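PDB 6WQY: cellulase from Bacteroides salanitronis, which probably hydrolyses internal beta-1,4 links in cellulose and related plant-wall glucans, through this glycoside hydrolase family 5 domain of a longer protein. Local coordinates for residues S74-V79 with A171-H176; A144-L149 with N200-D205; Q155-F160 with L167-M172; A206-G211 with D243-V248; E233-P238 with E296-Q301. One frame throughout, in Å; residues are numbered along the deposited sequence. Where two conformers were deposited one is given.

Contact 1: residues S74-V79 with A171-H176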
# COMPACT_ATOMS: atom_id res chain seq x y z
N SER A 74 -11.13 4.03 1.58
CA SER A 74 -9.84 4.60 1.22
C SER A 74 -9.30 3.90 -0.03
O SER A 74 -9.53 2.71 -0.22
CB SER A 74 -8.84 4.39 2.36
OG SER A 74 -9.32 4.94 3.58
N VAL A 75 -8.54 4.63 -0.84
CA VAL A 75 -7.91 4.07 -2.03
C VAL A 75 -6.42 4.35 -2.00
O VAL A 75 -6.00 5.51 -1.87
CB VAL A 75 -8.52 4.64 -3.31
CG1 VAL A 75 -7.83 4.09 -4.53
CG2 VAL A 75 -10.00 4.33 -3.36
N ARG A 76 -5.61 3.31 -2.20
CA ARG A 76 -4.19 3.48 -2.44
C ARG A 76 -3.97 3.56 -3.94
O ARG A 76 -4.48 2.72 -4.70
CB ARG A 76 -3.41 2.33 -1.81
CG ARG A 76 -1.89 2.40 -1.99
CD ARG A 76 -1.21 1.46 -1.03
NE ARG A 76 0.23 1.33 -1.14
CZ ARG A 76 0.87 0.42 -1.86
NH1 ARG A 76 0.23 -0.40 -2.68
NH2 ARG A 76 2.19 0.34 -1.74
N ILE A 77 -3.25 4.59 -4.35
CA ILE A 77 -2.97 4.92 -5.74
C ILE A 77 -1.46 4.76 -5.91
O ILE A 77 -0.69 5.72 -5.73
CB ILE A 77 -3.40 6.36 -6.05
CG1 ILE A 77 -4.89 6.58 -5.77
CG2 ILE A 77 -3.07 6.72 -7.50
CD1 ILE A 77 -5.29 8.03 -5.63
N PRO A 78 -0.98 3.57 -6.25
CA PRO A 78 0.45 3.41 -6.54
C PRO A 78 0.81 4.25 -7.76
O PRO A 78 0.08 4.26 -8.76
CB PRO A 78 0.60 1.91 -6.81
CG PRO A 78 -0.72 1.36 -6.93
CD PRO A 78 -1.72 2.31 -6.36
N VAL A 79 1.96 4.93 -7.70
CA VAL A 79 2.41 5.76 -8.81
C VAL A 79 3.87 5.43 -9.11
O VAL A 79 4.74 5.60 -8.25
CB VAL A 79 2.29 7.27 -8.53
CG1 VAL A 79 2.75 8.05 -9.76
CG2 VAL A 79 0.88 7.65 -8.14
N ALA A 171 6.02 6.86 1.47
CA ALA A 171 7.35 7.25 0.99
C ALA A 171 7.77 6.49 -0.25
O ALA A 171 8.36 7.07 -1.17
CB ALA A 171 8.35 6.96 2.10
N MET A 172 7.56 5.17 -0.24
CA MET A 172 8.00 4.25 -1.28
C MET A 172 7.28 2.94 -1.03
O MET A 172 6.47 2.83 -0.09
CB MET A 172 9.52 4.12 -1.32
CG MET A 172 10.16 3.62 -0.08
SD MET A 172 11.91 4.09 0.01
CE MET A 172 11.72 5.75 0.66
N ASN A 173 7.55 1.95 -1.89
CA ASN A 173 6.77 0.72 -1.95
C ASN A 173 7.51 -0.45 -1.30
O ASN A 173 7.51 -0.55 -0.06
CB ASN A 173 6.34 0.45 -3.40
CG ASN A 173 5.48 -0.77 -3.50
OD1 ASN A 173 4.61 -0.98 -2.66
ND2 ASN A 173 5.73 -1.61 -4.50
N GLU A 174 8.14 -1.32 -2.10
CA GLU A 174 8.75 -2.56 -1.63
C GLU A 174 10.24 -2.49 -1.94
O GLU A 174 10.66 -2.70 -3.07
CB GLU A 174 8.11 -3.77 -2.33
CG GLU A 174 6.69 -4.00 -1.91
CD GLU A 174 6.04 -5.22 -2.55
OE1 GLU A 174 6.59 -5.76 -3.54
OE2 GLU A 174 4.97 -5.67 -2.06
N ILE A 175 11.02 -2.18 -0.93
CA ILE A 175 12.45 -1.94 -1.09
C ILE A 175 13.21 -3.21 -0.71
O ILE A 175 13.09 -3.72 0.42
CB ILE A 175 12.89 -0.74 -0.24
CG1 ILE A 175 12.14 0.53 -0.68
CG2 ILE A 175 14.40 -0.57 -0.30
CD1 ILE A 175 12.29 0.90 -2.15
N HIS A 176 14.00 -3.71 -1.66
CA HIS A 176 14.88 -4.85 -1.44
C HIS A 176 15.99 -4.80 -2.48
O HIS A 176 15.87 -4.13 -3.52
CB HIS A 176 14.13 -6.19 -1.51
CG HIS A 176 13.59 -6.49 -2.86
ND1 HIS A 176 14.22 -7.33 -3.74
CD2 HIS A 176 12.47 -6.03 -3.49
CE1 HIS A 176 13.52 -7.38 -4.86
NE2 HIS A 176 12.45 -6.61 -4.73

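Contact 2: residues A144-L149 with N200-D205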
# COMPACT_ATOMS: atom_id res chain seq x y z
N ALA A 144 22.84 10.46 -3.79
CA ALA A 144 22.04 10.74 -4.98
C ALA A 144 20.61 10.23 -4.83
O ALA A 144 19.67 10.89 -5.29
CB ALA A 144 22.70 10.11 -6.21
N VAL A 145 20.43 9.05 -4.23
CA VAL A 145 19.08 8.54 -4.00
C VAL A 145 18.32 9.48 -3.08
O VAL A 145 17.17 9.83 -3.34
CB VAL A 145 19.12 7.11 -3.42
CG1 VAL A 145 17.71 6.68 -3.05
CG2 VAL A 145 19.73 6.14 -4.40
N LYS A 146 18.96 9.89 -1.99
CA LYS A 146 18.31 10.81 -1.06
C LYS A 146 17.98 12.13 -1.73
O LYS A 146 16.91 12.70 -1.48
CB LYS A 146 19.19 11.02 0.16
CG LYS A 146 19.30 9.79 1.06
CD LYS A 146 20.29 10.05 2.19
CE LYS A 146 20.40 8.88 3.13
NZ LYS A 146 21.42 9.12 4.20
N ALA A 147 18.88 12.65 -2.56
CA ALA A 147 18.62 13.92 -3.22
C ALA A 147 17.40 13.81 -4.13
O ALA A 147 16.56 14.72 -4.18
CB ALA A 147 19.83 14.36 -4.03
N GLN A 148 17.29 12.71 -4.87
CA GLN A 148 16.14 12.51 -5.75
C GLN A 148 14.86 12.32 -4.95
O GLN A 148 13.81 12.89 -5.29
CB GLN A 148 16.40 11.34 -6.70
CG GLN A 148 15.26 11.12 -7.65
CD GLN A 148 15.61 10.31 -8.87
OE1 GLN A 148 16.76 9.95 -9.10
NE2 GLN A 148 14.61 10.04 -9.70
N LEU A 149 14.92 11.53 -3.88
CA LEU A 149 13.76 11.31 -3.03
C LEU A 149 13.25 12.63 -2.45
O LEU A 149 12.05 12.90 -2.44
CB LEU A 149 14.13 10.33 -1.92
CG LEU A 149 13.02 9.78 -1.03
CD1 LEU A 149 12.09 8.87 -1.81
CD2 LEU A 149 13.66 9.04 0.13
N ASN A 200 13.48 6.91 4.78
CA ASN A 200 12.19 7.31 5.31
C ASN A 200 12.30 8.64 6.05
O ASN A 200 11.39 9.48 5.97
CB ASN A 200 11.61 6.23 6.21
CG ASN A 200 11.00 5.08 5.43
OD1 ASN A 200 10.58 5.24 4.28
ND2 ASN A 200 10.93 3.91 6.07
N GLN A 201 13.40 8.84 6.77
CA GLN A 201 13.61 10.12 7.46
C GLN A 201 13.74 11.27 6.46
O GLN A 201 13.21 12.36 6.69
CB GLN A 201 14.85 10.05 8.35
CG GLN A 201 15.03 11.29 9.22
CD GLN A 201 13.98 11.36 10.30
OE1 GLN A 201 14.00 10.57 11.24
NE2 GLN A 201 13.04 12.29 10.16
N VAL A 202 14.47 11.05 5.36
CA VAL A 202 14.59 12.07 4.32
C VAL A 202 13.23 12.46 3.77
O VAL A 202 12.95 13.64 3.55
CB VAL A 202 15.55 11.57 3.21
CG1 VAL A 202 15.44 12.44 1.97
CG2 VAL A 202 16.98 11.52 3.72
N PHE A 203 12.39 11.46 3.50
CA PHE A 203 11.02 11.70 3.03
C PHE A 203 10.23 12.53 4.02
O PHE A 203 9.63 13.55 3.65
CB PHE A 203 10.35 10.35 2.77
CG PHE A 203 8.85 10.34 2.86
CD1 PHE A 203 8.05 10.85 1.84
CD2 PHE A 203 8.23 9.79 3.97
CE1 PHE A 203 6.66 10.81 1.94
CE2 PHE A 203 6.85 9.75 4.06
CZ PHE A 203 6.07 10.25 3.03
N VAL A 204 10.21 12.11 5.29
CA VAL A 204 9.44 12.87 6.28
C VAL A 204 9.93 14.31 6.33
O VAL A 204 9.14 15.26 6.28
CB VAL A 204 9.52 12.19 7.66
CG1 VAL A 204 8.88 13.07 8.74
CG2 VAL A 204 8.87 10.82 7.66
N ASP A 205 11.25 14.50 6.42
CA ASP A 205 11.79 15.85 6.54
C ASP A 205 11.40 16.70 5.34
O ASP A 205 11.07 17.88 5.48
CB ASP A 205 13.31 15.80 6.68
CG ASP A 205 13.78 15.19 8.00
OD1 ASP A 205 12.96 14.95 8.89
OD2 ASP A 205 15.01 14.96 8.13

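Contact 3: residues Q155-F160 with L167-M172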
# COMPACT_ATOMS: atom_id res chain seq x y z
N GLN A 155 8.34 18.35 -4.60
CA GLN A 155 7.42 18.72 -5.67
C GLN A 155 6.04 18.11 -5.47
O GLN A 155 5.02 18.78 -5.71
CB GLN A 155 7.99 18.28 -7.02
CG GLN A 155 9.19 19.07 -7.48
CD GLN A 155 9.85 18.40 -8.65
OE1 GLN A 155 9.39 18.54 -9.79
NE2 GLN A 155 10.90 17.65 -8.39
N ILE A 156 5.97 16.84 -5.07
CA ILE A 156 4.67 16.21 -4.86
C ILE A 156 3.94 16.89 -3.72
O ILE A 156 2.75 17.25 -3.82
CB ILE A 156 4.85 14.70 -4.62
CG1 ILE A 156 5.45 14.01 -5.84
CG2 ILE A 156 3.52 14.08 -4.23
CD1 ILE A 156 6.05 12.64 -5.53
N ALA A 157 4.64 17.12 -2.61
CA ALA A 157 4.02 17.78 -1.47
C ALA A 157 3.53 19.17 -1.84
O ALA A 157 2.43 19.59 -1.46
CB ALA A 157 5.01 17.86 -0.31
N ASN A 158 4.33 19.93 -2.60
CA ASN A 158 3.91 21.28 -2.98
C ASN A 158 2.68 21.23 -3.87
O ASN A 158 1.80 22.09 -3.78
CB ASN A 158 5.07 22.02 -3.64
CG ASN A 158 6.08 22.56 -2.63
OD1 ASN A 158 5.76 22.80 -1.48
ND2 ASN A 158 7.31 22.76 -3.09
N ARG A 159 2.60 20.24 -4.76
CA ARG A 159 1.47 20.14 -5.68
C ARG A 159 0.17 19.85 -4.95
O ARG A 159 -0.91 20.19 -5.46
CB ARG A 159 1.74 19.07 -6.73
CG ARG A 159 0.66 18.86 -7.76
CD ARG A 159 0.45 20.12 -8.60
NE ARG A 159 -0.53 19.94 -9.66
CZ ARG A 159 -1.85 19.93 -9.46
NH1 ARG A 159 -2.34 20.09 -8.24
NH2 ARG A 159 -2.67 19.77 -10.48
N PHE A 160 0.24 19.22 -3.79
CA PHE A 160 -0.92 18.83 -3.00
C PHE A 160 -1.01 19.61 -1.69
O PHE A 160 -1.72 19.19 -0.76
CB PHE A 160 -0.91 17.32 -2.77
CG PHE A 160 -1.11 16.55 -4.03
CD1 PHE A 160 -2.33 16.59 -4.70
CD2 PHE A 160 -0.08 15.82 -4.59
CE1 PHE A 160 -2.52 15.91 -5.88
CE2 PHE A 160 -0.26 15.14 -5.78
CZ PHE A 160 -1.48 15.19 -6.43
N LEU A 167 -5.75 12.93 2.26
CA LEU A 167 -4.64 12.54 1.40
C LEU A 167 -3.42 12.21 2.25
O LEU A 167 -2.95 13.04 3.04
CB LEU A 167 -4.33 13.65 0.41
CG LEU A 167 -3.16 13.37 -0.54
CD1 LEU A 167 -3.39 12.14 -1.42
CD2 LEU A 167 -2.93 14.60 -1.42
N VAL A 168 -2.91 11.00 2.04
CA VAL A 168 -1.73 10.44 2.70
C VAL A 168 -0.62 10.29 1.67
O VAL A 168 -0.88 9.90 0.52
CB VAL A 168 -2.09 9.05 3.26
CG1 VAL A 168 -0.88 8.32 3.83
CG2 VAL A 168 -3.19 9.15 4.30
N PHE A 169 0.62 10.58 2.07
CA PHE A 169 1.79 10.28 1.25
C PHE A 169 2.50 9.06 1.85
O PHE A 169 2.78 9.05 3.06
CB PHE A 169 2.80 11.44 1.24
CG PHE A 169 2.26 12.77 0.75
CD1 PHE A 169 1.17 12.89 -0.10
CD2 PHE A 169 2.91 13.92 1.18
CE1 PHE A 169 0.74 14.14 -0.51
CE2 PHE A 169 2.48 15.17 0.77
CZ PHE A 169 1.40 15.29 -0.08
N GLU A 170 2.83 8.07 1.01
CA GLU A 170 3.58 6.87 1.39
C GLU A 170 4.94 6.94 0.69
O GLU A 170 5.00 7.04 -0.53
CB GLU A 170 2.80 5.64 0.97
CG GLU A 170 3.52 4.32 1.14
CD GLU A 170 2.74 3.18 0.52
OE1 GLU A 170 1.68 2.79 1.10
OE2 GLU A 170 3.15 2.70 -0.56
N ALA A 171 6.02 6.86 1.47
CA ALA A 171 7.35 7.25 0.99
C ALA A 171 7.77 6.49 -0.25
O ALA A 171 8.36 7.07 -1.17
CB ALA A 171 8.35 6.96 2.10
N MET A 172 7.56 5.17 -0.24
CA MET A 172 8.00 4.25 -1.28
C MET A 172 7.28 2.94 -1.03
O MET A 172 6.47 2.83 -0.09
CB MET A 172 9.52 4.12 -1.32
CG MET A 172 10.16 3.62 -0.08
SD MET A 172 11.91 4.09 0.01
CE MET A 172 11.72 5.75 0.66

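Contact 4: residues A206-G211 with D243-V248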
# COMPACT_ATOMS: atom_id res chain seq x y z
N ALA A 206 11.48 16.13 4.14
CA ALA A 206 11.18 16.89 2.94
C ALA A 206 9.72 17.30 2.89
O ALA A 206 9.40 18.43 2.51
CB ALA A 206 11.56 16.10 1.69
N VAL A 207 8.81 16.40 3.26
CA VAL A 207 7.39 16.73 3.27
C VAL A 207 7.12 17.82 4.31
O VAL A 207 6.45 18.82 4.02
CB VAL A 207 6.54 15.47 3.53
CG1 VAL A 207 5.07 15.85 3.74
CG2 VAL A 207 6.68 14.48 2.37
N ARG A 208 7.63 17.63 5.53
CA ARG A 208 7.33 18.59 6.59
C ARG A 208 7.89 19.97 6.26
O ARG A 208 7.28 20.98 6.63
CB ARG A 208 7.88 18.11 7.93
CG ARG A 208 7.31 16.80 8.43
CD ARG A 208 5.80 16.76 8.48
NE ARG A 208 5.35 15.53 9.13
CZ ARG A 208 4.21 14.91 8.87
NH1 ARG A 208 3.38 15.38 7.96
NH2 ARG A 208 3.89 13.80 9.52
N ALA A 209 9.03 20.04 5.57
CA ALA A 209 9.65 21.33 5.27
C ALA A 209 8.79 22.19 4.37
O ALA A 209 8.96 23.41 4.35
CB ALA A 209 11.01 21.11 4.62
N THR A 210 7.85 21.59 3.63
CA THR A 210 6.99 22.39 2.77
C THR A 210 5.91 23.13 3.55
O THR A 210 5.26 24.02 2.99
CB THR A 210 6.35 21.55 1.65
OG1 THR A 210 5.41 20.63 2.21
CG2 THR A 210 7.41 20.83 0.83
N GLY A 211 5.71 22.79 4.82
CA GLY A 211 4.84 23.58 5.67
C GLY A 211 3.36 23.38 5.38
O GLY A 211 2.93 22.46 4.68
N ASP A 243 3.25 14.77 16.51
CA ASP A 243 3.08 13.41 17.00
C ASP A 243 1.99 12.68 16.22
O ASP A 243 1.04 13.27 15.71
CB ASP A 243 2.75 13.39 18.49
CG ASP A 243 3.90 13.93 19.35
OD1 ASP A 243 5.06 13.87 18.90
OD2 ASP A 243 3.62 14.39 20.47
N ASN A 244 2.13 11.36 16.16
CA ASN A 244 1.05 10.47 15.71
C ASN A 244 0.63 10.69 14.26
O ASN A 244 -0.55 10.51 13.94
CB ASN A 244 -0.17 10.60 16.63
CG ASN A 244 0.19 10.45 18.06
OD1 ASN A 244 0.96 9.55 18.39
ND2 ASN A 244 -0.33 11.33 18.92
N ARG A 245 1.58 11.03 13.39
CA ARG A 245 1.26 11.24 11.99
C ARG A 245 2.12 10.38 11.07
O ARG A 245 2.15 10.63 9.86
CB ARG A 245 1.37 12.71 11.59
CG ARG A 245 0.32 13.62 12.24
CD ARG A 245 -1.08 13.32 11.73
NE ARG A 245 -2.08 14.16 12.37
CZ ARG A 245 -2.65 13.88 13.54
NH1 ARG A 245 -2.32 12.78 14.22
NH2 ARG A 245 -3.56 14.71 14.05
N LEU A 246 2.81 9.38 11.61
CA LEU A 246 3.57 8.42 10.82
C LEU A 246 2.99 7.03 11.04
O LEU A 246 2.84 6.59 12.18
CB LEU A 246 5.05 8.41 11.18
CG LEU A 246 5.78 9.73 11.01
CD1 LEU A 246 7.24 9.55 11.39
CD2 LEU A 246 5.64 10.31 9.62
N MET A 247 2.69 6.34 9.93
CA MET A 247 2.07 5.02 9.97
C MET A 247 3.00 4.01 9.30
O MET A 247 3.52 4.28 8.22
CB MET A 247 0.71 5.02 9.24
CG MET A 247 -0.21 6.18 9.61
SD MET A 247 -1.82 6.11 8.85
CE MET A 247 -1.40 6.34 7.13
N VAL A 248 3.21 2.87 9.95
CA VAL A 248 4.07 1.82 9.40
C VAL A 248 3.29 1.05 8.34
O VAL A 248 2.22 0.51 8.62
CB VAL A 248 4.54 0.88 10.50
CG1 VAL A 248 5.51 -0.16 9.96
CG2 VAL A 248 5.19 1.66 11.65

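Contact 5: residues E233-P238 with E296-Q301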
# COMPACT_ATOMS: atom_id res chain seq x y z
N GLU A 233 11.45 -6.27 13.22
CA GLU A 233 12.81 -6.44 13.72
C GLU A 233 13.72 -5.25 13.44
O GLU A 233 14.61 -4.97 14.26
CB GLU A 233 13.42 -7.71 13.10
CG GLU A 233 12.70 -8.99 13.52
CD GLU A 233 12.93 -10.18 12.59
OE1 GLU A 233 13.70 -10.05 11.61
OE2 GLU A 233 12.34 -11.25 12.85
N ASN A 234 13.53 -4.54 12.34
CA ASN A 234 14.53 -3.58 11.89
C ASN A 234 14.02 -2.18 11.60
O ASN A 234 14.84 -1.26 11.48
CB ASN A 234 15.26 -4.10 10.64
CG ASN A 234 15.80 -5.49 10.83
OD1 ASN A 234 15.27 -6.47 10.28
ND2 ASN A 234 16.83 -5.60 11.61
N PHE A 235 12.72 -1.97 11.46
CA PHE A 235 12.19 -0.63 11.20
C PHE A 235 12.42 0.28 12.40
O PHE A 235 12.27 -0.14 13.55
CB PHE A 235 10.69 -0.75 10.90
CG PHE A 235 9.97 0.56 10.78
CD1 PHE A 235 9.45 1.17 11.90
CD2 PHE A 235 9.74 1.15 9.54
CE1 PHE A 235 8.76 2.36 11.81
CE2 PHE A 235 9.05 2.34 9.44
CZ PHE A 235 8.56 2.95 10.57
N VAL A 236 12.77 1.53 12.11
CA VAL A 236 12.90 2.57 13.12
C VAL A 236 11.97 3.72 12.73
O VAL A 236 12.07 4.24 11.62
CB VAL A 236 14.35 3.07 13.25
CG1 VAL A 236 14.42 4.25 14.23
CG2 VAL A 236 15.28 1.95 13.69
N LEU A 237 11.09 4.11 13.62
CA LEU A 237 10.16 5.19 13.32
C LEU A 237 10.94 6.49 13.15
O LEU A 237 11.73 6.84 14.02
CB LEU A 237 9.17 5.34 14.47
CG LEU A 237 7.95 6.21 14.18
CD1 LEU A 237 7.04 5.58 13.15
CD2 LEU A 237 7.18 6.47 15.49
N PRO A 238 10.74 7.22 12.05
CA PRO A 238 11.44 8.50 11.89
C PRO A 238 11.06 9.48 12.97
O PRO A 238 9.95 9.42 13.54
CB PRO A 238 10.95 9.00 10.52
CG PRO A 238 10.60 7.75 9.78
CD PRO A 238 10.00 6.84 10.83
N GLU A 296 1.98 -6.04 18.82
CA GLU A 296 2.88 -5.95 19.96
C GLU A 296 3.95 -4.88 19.75
O GLU A 296 4.29 -4.14 20.68
CB GLU A 296 3.54 -7.31 20.20
CG GLU A 296 4.75 -7.28 21.13
CD GLU A 296 5.32 -8.66 21.40
OE1 GLU A 296 4.52 -9.61 21.59
OE2 GLU A 296 6.56 -8.81 21.41
N THR A 297 4.49 -4.78 18.53
CA THR A 297 5.60 -3.88 18.28
C THR A 297 5.14 -2.45 18.02
O THR A 297 5.82 -1.50 18.43
CB THR A 297 6.44 -4.40 17.10
OG1 THR A 297 6.94 -5.71 17.42
CG2 THR A 297 7.59 -3.47 16.80
N PHE A 298 4.02 -2.28 17.31
CA PHE A 298 3.58 -0.95 16.88
C PHE A 298 2.28 -0.53 17.56
O PHE A 298 2.28 0.44 18.33
CB PHE A 298 3.48 -0.93 15.35
CG PHE A 298 4.80 -1.20 14.68
CD1 PHE A 298 5.87 -0.35 14.88
CD2 PHE A 298 4.98 -2.32 13.90
CE1 PHE A 298 7.09 -0.60 14.28
CE2 PHE A 298 6.21 -2.58 13.29
CZ PHE A 298 7.26 -1.71 13.50
N ILE A 299 1.18 -1.24 17.31
CA ILE A 299 -0.14 -0.77 17.74
C ILE A 299 -0.17 -0.52 19.24
O ILE A 299 -0.61 0.54 19.70
CB ILE A 299 -1.21 -1.79 17.32
CG1 ILE A 299 -1.18 -2.08 15.81
CG2 ILE A 299 -2.59 -1.33 17.74
CD1 ILE A 299 -1.38 -0.86 14.93
N ASP A 300 0.28 -1.50 20.02
CA ASP A 300 0.23 -1.40 21.47
C ASP A 300 1.22 -0.39 22.01
O ASP A 300 1.13 -0.03 23.19
CB ASP A 300 0.53 -2.76 22.11
CG ASP A 300 -0.61 -3.74 21.97
OD1 ASP A 300 -1.70 -3.36 21.49
OD2 ASP A 300 -0.42 -4.92 22.36
N GLN A 301 2.18 0.05 21.20
CA GLN A 301 3.12 1.10 21.57
C GLN A 301 2.70 2.46 21.05
O GLN A 301 3.49 3.41 21.10
CB GLN A 301 4.52 0.74 21.08
CG GLN A 301 5.05 -0.54 21.68
CD GLN A 301 5.18 -0.45 23.19
OE1 GLN A 301 4.62 -1.26 23.93
NE2 GLN A 301 5.92 0.55 23.66

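Contact 1: residues S74-V79 with A171-H176
Arg76 and Asn173 meet through a single hydrogen bond at the C-terminal ends of the barrel strands. NH2 of Arg76 donates to OD1 of Asn173 over 2.9 Å, with a bent N-H...O angle of 141°. The acceptor lies in the guanidinium plane, at its edge, whereas the donor stands above the carbonyl plane of the amide; the two flat groups are turned 47° against each other. Arg76 gets there by stretching out: CG is opposite the backbone N (chi1 -180°) and the chain stays extended to NE, carrying the guanidinium inward from the second strand, 74-77. Asn173 arrives across it at about a right angle.

Asn173 directly precedes Glu174 in the loop after the fourth strand, 167-170. This Asn-Glu pair is a hallmark of clan A glycosidases, in which the general acid/base normally follows strand four and the nucleophile lies at the end of strand seven, consistent with Glu174 and Glu309 here. Arg76 has several partners at this probable site: Glu170 shares its NH2 through a salt bridge, while NH1 meets Glu309 in another salt bridge and Asn36 in a hydrogen bond. A leucine in place of Arg76 would probably leave Glu170 and Glu309 without their shared cation and Asn173 OD1 without this donor. The Asn173 side chain also touches Asn118 and His120.

Contact 2: residues A144-L149 with N200-D205
Two neighbouring helices of the barrel's outer layer, 139-159 and 191-209, touch where Val202 of the second packs on Lys146 and Leu149 of the first. The axes of the two short segments run in the same general direction, crossing at -29°, and approach to 9.6 Å. The backbones come near each other at Lys146 and Val202, whose CA atoms are 6.7 Å apart.

Val202 points into this interface and uses its two methyls differently. CG1, opposite the backbone N (chi1 166°), reaches the main chain of the partner helix, lying 3.8 Å from Lys146 O. CG2 instead rests on the aliphatic part of the lysine, 3.9 Å from Lys146 CD and equally close to its CG. The lysine chain, extended beyond CG, passes the valine at about a right angle, and its NZ goes on to a salt bridge with Glu198 one turn earlier on the helix of Val202. A single side chain therefore offers a hydrocarbon flank to the interface and a charge to its rim.

Deeper down, Leu149 adds a looser contact, its CD2 lying 4.3 Å from Val202 CG1 and also near Phe203 CB; as Leu149 was modelled in two conformers, this detail holds for one of them. The Phe203 ring leads away from Leu149 and meets Trp153 edge-to-face, while Trp199 fills in against Val145, Lys146 and Leu149. Side-by-side packing of successive helices through mainly apolar side chains is characteristic of the outer ring of a (beta/alpha)8 barrel.

Contact 3: residues Q155-F160 with L167-M172
The last turn of helix 139-159 lies over strand 167-170, with the CA atoms of Ala157 and Phe169 8.3 Å apart and those of Phe160 and Leu167 at a similar spacing. Side chains of the strand, chiefly Phe169, fill that separation. Phe169 extends from the strand with CG beside its backbone N (chi1 -58°), and this brings the far end of the ring under the helix: CE2 lies 3.8 Å from Ala157 CB and just as near its CA. The small alanine lets the ring come close to the helix backbone.

Phe160, the first residue to leave the helical conformation, works mainly through CB. This atom sits at the edge of the Phe169 ring, 4.1 Å from CZ and near the ring plane, and makes a closer contact, 3.6 Å, with Leu167 CD2. The same leucine methyl also touches the root of the Phe160 ring at CG, the two side chains crossing at about a right angle. Over one face of that ring lies CG of Arg159. An alanine in place of Phe169 would probably open a gap beneath Ala157 and leave the end of the helix resting on Leu167 alone among the strand's side chains.

Around this core, Trp153 from the same helix meets the Phe169 ring, and Asn214 and Arg217 also border it. Phe160 packs against Ala102 of helix 95-110 and Ile117 of strand 114-118, while strand 167-170 is hydrogen-bonded between strands 114-118 and 219-222.

Contact 4: residues A206-G211 with D243-V248
Arg208 carries the close part of this contact, pushing its guanidinium from the end of helix 191-209 against Arg245 and Leu246. NH2 comes within 3.4 Å of Arg245 CB and 3.9 Å of Leu246 CD2, so a charged group is received by hydrocarbon. Arg245 O lies at the edge of the guanidinium, in its plane, although at 3.6 Å from NH2 it makes no hydrogen bond. The bend at chi2 (-53°) turns the Arg208 chain into a buried setting where its polar ends are well matched: NH2 has a salt bridge with Asp240, and NH1 donates to the carbonyls of Asn214 and Arg217.

Arg245 belongs to the looser, more solvent-facing side. Its CB points toward the helix, but the rest of the chain, bent at chi2, turns off; the two guanidinium planes are 74° apart, with 6.6 Å between Arg208 NH2 and Arg245 NE. There it reaches back to its own loop, NH1 donating to Asn244 O at 2.9 Å, and NH2 pairs with Glu22. With a separate carboxylate for each arginine, the nearness of two like charges probably costs little.

Leu219 of strand 219-222 touches both Arg208 and Leu246. The helix after the fourth strand thus reaches past the fifth to the start of the sixth, 246-251, at the N-terminal ends of the strands: the floor of a (beta/alpha)8 barrel, opposite the face that holds the active site.

Contact 5: residues E233-P238 with E296-Q301
Phe235 and Phe298 meet with ring planes almost perpendicular, 87° apart, and centroids 5.7 Å from one another. The approach is oblique, and a single corner of the Phe235 ring does the touching: its CD1 lies 3.8 Å from Phe298 CE1 and 4.0 Å from Phe298 CZ. The contact is therefore narrow and apolar, with no hydrogen bond between the two segments.

Different first torsions bring the rings together. In Phe235, just past the end of helix 228-234, CG lies across from the backbone N (chi1 173°), which sets the ring where its CD1 corner meets Phe298. In Phe298, within a wider pi-type turn of helix 284-299, CG stays beside the backbone N (chi1 -60°). Each ring is also propped by its own segment. Leu237 CD1 meets the edge of the Phe235 ring in its plane, while Thr297 CG2 lies over one face of the Phe298 ring, 3.7 Å above its centre.

Val248 of strand 246-251 touches both phenylalanines, and Phe298 also reaches Thr231, Val232 and Ile303. The Asn197 side chain, from helix 191-209, bonds to the backbone at Asn234 and Val236, on either side of Phe235 in the chain, and so holds the turn that carries it. The pair joins the loop that follows helix 228-234 to helix 284-299, over Val248 of the sixth strand, and is part of the hydrophobic layer between strands and helices that is characteristic of a (beta/alpha)8 barrel.

In the fold
Contact 1 lies at the heart of the barrel, its centre about 5 Å from that of the chain, and joins contact 3 through the salt bridge from Arg76 NH2 to Glu170 OE2 (2.8 Å). Strand 167-170 thus turns one side to the probable active site and the other to the helices. Contact 2 closes on that outer side, Phe203 CD2 lying 3.4 Å from Ala171 CB. Contact 4 continues along helix 191-209, and contact 5 follows round the barrel, Val248 CG2 packing 3.6 Å from Phe235 CE1. One bound magnesium lies about 9 Å from the Ile156 side chain in contact 3, whose Phe160 side chain is about 9 Å from that of Glu95, a magnesium-binding residue.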